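Local coordinates for sensor protein CzcS (Pseudomonas aeruginosa, PDB 5GPO), which senses zinc through its sensor domain, the part in this structure, and as a histidine kinase probably signals through a two-component system controlling metal detoxification and antibiotic resistance, at residues B[56-61]-B[119-124]. Residues are numbered along the deposited sequence; the frame is centred on the assembly and turned at random.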
loop_
_atom_site.group_PDB
_atom_site.type_symbol
_atom_site.label_atom_id
_atom_site.label_comp_id
_atom_site.label_asym_id
_atom_site.label_seq_id
_atom_site.Cartn_x
_atom_site.Cartn_y
_atom_site.Cartn_z
ATOM N N LEU B 56 17.007 -6.447 -4.026
ATOM C CA LEU B 56 18.168 -6.506 -4.909
ATOM C C LEU B 56 18.771 -7.899 -4.860
ATOM O O LEU B 56 18.852 -8.502 -3.787
ATOM C CB LEU B 56 19.256 -5.510 -4.486
ATOM C CG LEU B 56 18.806 -4.124 -4.034
ATOM C CD1 LEU B 56 20.004 -3.290 -3.628
ATOM C CD2 LEU B 56 18.046 -3.470 -5.146
ATOM N N ASP B 57 19.193 -8.400 -6.023
ATOM C CA ASP B 57 20.066 -9.572 -6.080
ATOM C C ASP B 57 21.381 -9.287 -5.351
ATOM O O ASP B 57 22.130 -8.375 -5.726
ATOM C CB ASP B 57 20.316 -9.937 -7.551
ATOM C CG ASP B 57 20.821 -11.371 -7.745
ATOM O OD1 ASP B 57 21.823 -11.754 -7.122
ATOM O OD2 ASP B 57 20.218 -12.115 -8.541
ATOM N N SER B 58 21.653 -10.064 -4.292
ATOM C CA SER B 58 22.869 -9.888 -3.506
ATOM C C SER B 58 24.129 -10.080 -4.341
ATOM O O SER B 58 25.172 -9.517 -4.017
ATOM C CB SER B 58 22.911 -10.882 -2.343
ATOM O OG SER B 58 21.862 -10.661 -1.407
ATOM N N ARG B 59 24.065 -10.907 -5.375
ATOM C CA ARG B 59 25.294 -11.246 -6.093
ATOM C C ARG B 59 25.719 -10.137 -7.039
ATOM O O ARG B 59 26.920 -9.874 -7.189
ATOM C CB ARG B 59 25.097 -12.566 -6.829
ATOM C CG ARG B 59 24.716 -13.686 -5.883
ATOM C CD ARG B 59 24.081 -14.835 -6.626
ATOM N NE ARG B 59 22.837 -14.454 -7.283
ATOM C CZ ARG B 59 22.087 -15.296 -7.986
ATOM N NH1 ARG B 59 22.467 -16.561 -8.113
ATOM N NH2 ARG B 59 20.967 -14.886 -8.560
ATOM N N SER B 60 24.754 -9.449 -7.657
ATOM C CA SER B 60 25.038 -8.424 -8.654
ATOM C C SER B 60 24.755 -7.001 -8.191
ATOM O O SER B 60 25.250 -6.061 -8.811
ATOM C CB SER B 60 24.218 -8.683 -9.924
ATOM O OG SER B 60 22.819 -8.575 -9.677
ATOM N N GLY B 61 23.990 -6.816 -7.127
ATOM C CA GLY B 61 23.502 -5.498 -6.798
ATOM C C GLY B 61 22.326 -5.036 -7.628
ATOM O O GLY B 61 21.833 -3.927 -7.405
ATOM N N PRO B 119 19.868 -15.197 -3.482
ATOM C CA PRO B 119 20.175 -14.379 -2.304
ATOM C C PRO B 119 19.855 -12.921 -2.605
ATOM O O PRO B 119 20.261 -12.385 -3.643
ATOM C CB PRO B 119 21.679 -14.603 -2.091
ATOM C CG PRO B 119 22.190 -14.893 -3.451
ATOM C CD PRO B 119 21.090 -15.597 -4.204
ATOM N N VAL B 120 19.092 -12.290 -1.711
ATOM C CA VAL B 120 18.598 -10.941 -1.948
ATOM C C VAL B 120 18.866 -10.060 -0.737
ATOM O O VAL B 120 18.981 -10.533 0.403
ATOM C CB VAL B 120 17.087 -10.904 -2.312
ATOM C CG1 VAL B 120 16.824 -11.610 -3.656
ATOM C CG2 VAL B 120 16.189 -11.457 -1.165
ATOM N N GLN B 121 18.981 -8.763 -0.998
ATOM C CA GLN B 121 18.997 -7.738 0.034
ATOM C C GLN B 121 17.676 -6.987 -0.045
ATOM O O GLN B 121 17.257 -6.587 -1.137
ATOM C CB GLN B 121 20.161 -6.758 -0.141
ATOM C CG GLN B 121 21.549 -7.390 -0.278
ATOM C CD GLN B 121 22.162 -7.782 1.055
ATOM O OE1 GLN B 121 21.464 -7.953 2.049
ATOM N NE2 GLN B 121 23.486 -7.917 1.079
ATOM N N VAL B 122 17.032 -6.799 1.104
ATOM C CA VAL B 122 15.669 -6.279 1.185
ATOM C C VAL B 122 15.734 -4.944 1.901
ATOM O O VAL B 122 16.208 -4.869 3.041
ATOM C CB VAL B 122 14.728 -7.242 1.924
ATOM C CG1 VAL B 122 13.318 -6.601 2.082
ATOM C CG2 VAL B 122 14.645 -8.586 1.185
ATOM N N LEU B 123 15.252 -3.899 1.243
ATOM C CA LEU B 123 15.286 -2.539 1.771
ATOM C C LEU B 123 13.848 -2.052 1.908
ATOM O O LEU B 123 13.190 -1.759 0.903
ATOM C CB LEU B 123 16.097 -1.623 0.854
ATOM C CG LEU B 123 17.525 -2.064 0.540
ATOM C CD1 LEU B 123 18.223 -1.100 -0.439
ATOM C CD2 LEU B 123 18.354 -2.173 1.798
ATOM N N LEU B 124 13.360 -1.959 3.142
ATOM C CA LEU B 124 11.994 -1.535 3.414
ATOM C C LEU B 124 12.000 -0.157 4.064
ATOM O O LEU B 124 12.632 0.049 5.111
ATOM C CB LEU B 124 11.281 -2.559 4.303
ATOM C CG LEU B 124 9.853 -2.273 4.769
ATOM C CD1 LEU B 124 8.867 -2.193 3.604
ATOM C CD2 LEU B 124 9.440 -3.390 5.744
#
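The Arg59 side chain lies across the ring of Pro119 at about a right angle while its guanidinium is held by Asp57. Pro119 CD sits over one guanidinium face, toward the rim, 3.7 Å from Arg59 NE. Arg59 CD packs on Pro119 CG, also at 3.7 Å. A bend in the arginine chain (chi3 -62°) turns its end back to the carboxylate. The grip is side-on: NE donates to Asp57 OD1 and NH2 to OD2, each at a syn lone pair and nearly in the guanidinium plane. OD1 also takes the backbone N of Arg59 on its anti lone pair, which makes an Asx turn. These bonds fix the rotation of the guanidinium and probably offset its charge.

The backbones pair as antiparallel strands. Leu56 and Gln121 form a hydrogen-bonded pair, with Leu56 N to Gln121 O at 2.9 Å and Gln121 N to Leu56 O at 2.8 Å. Asp57 and Val120 follow as a non-hydrogen-bonded pair. The chain then turns, yet Ser58 N still donates a hydrogen bond to Pro119 O at 2.8 Å, the donor tilted 33° from the carbonyl plane. The Ser58 side chain points at the partner strand, and its OG lies 3.5 Å from Gln121 CG. Gln121 OE1 is hydrogen-bonded to Ser111 OG on strand 104-113.

Strand 119-127 lies between strands 51-57 and 104-113 in the five-stranded antiparallel sheet of the sensor domain. Leu56, Gln121 and Leu123 face helix 75-86, meeting Leu82, Leu85 and Leu81. Val122 and Leu124, which alternate with Gln121 and Leu123, pack on Leu17 and Lys16 of helix 7-25 of the second subunit.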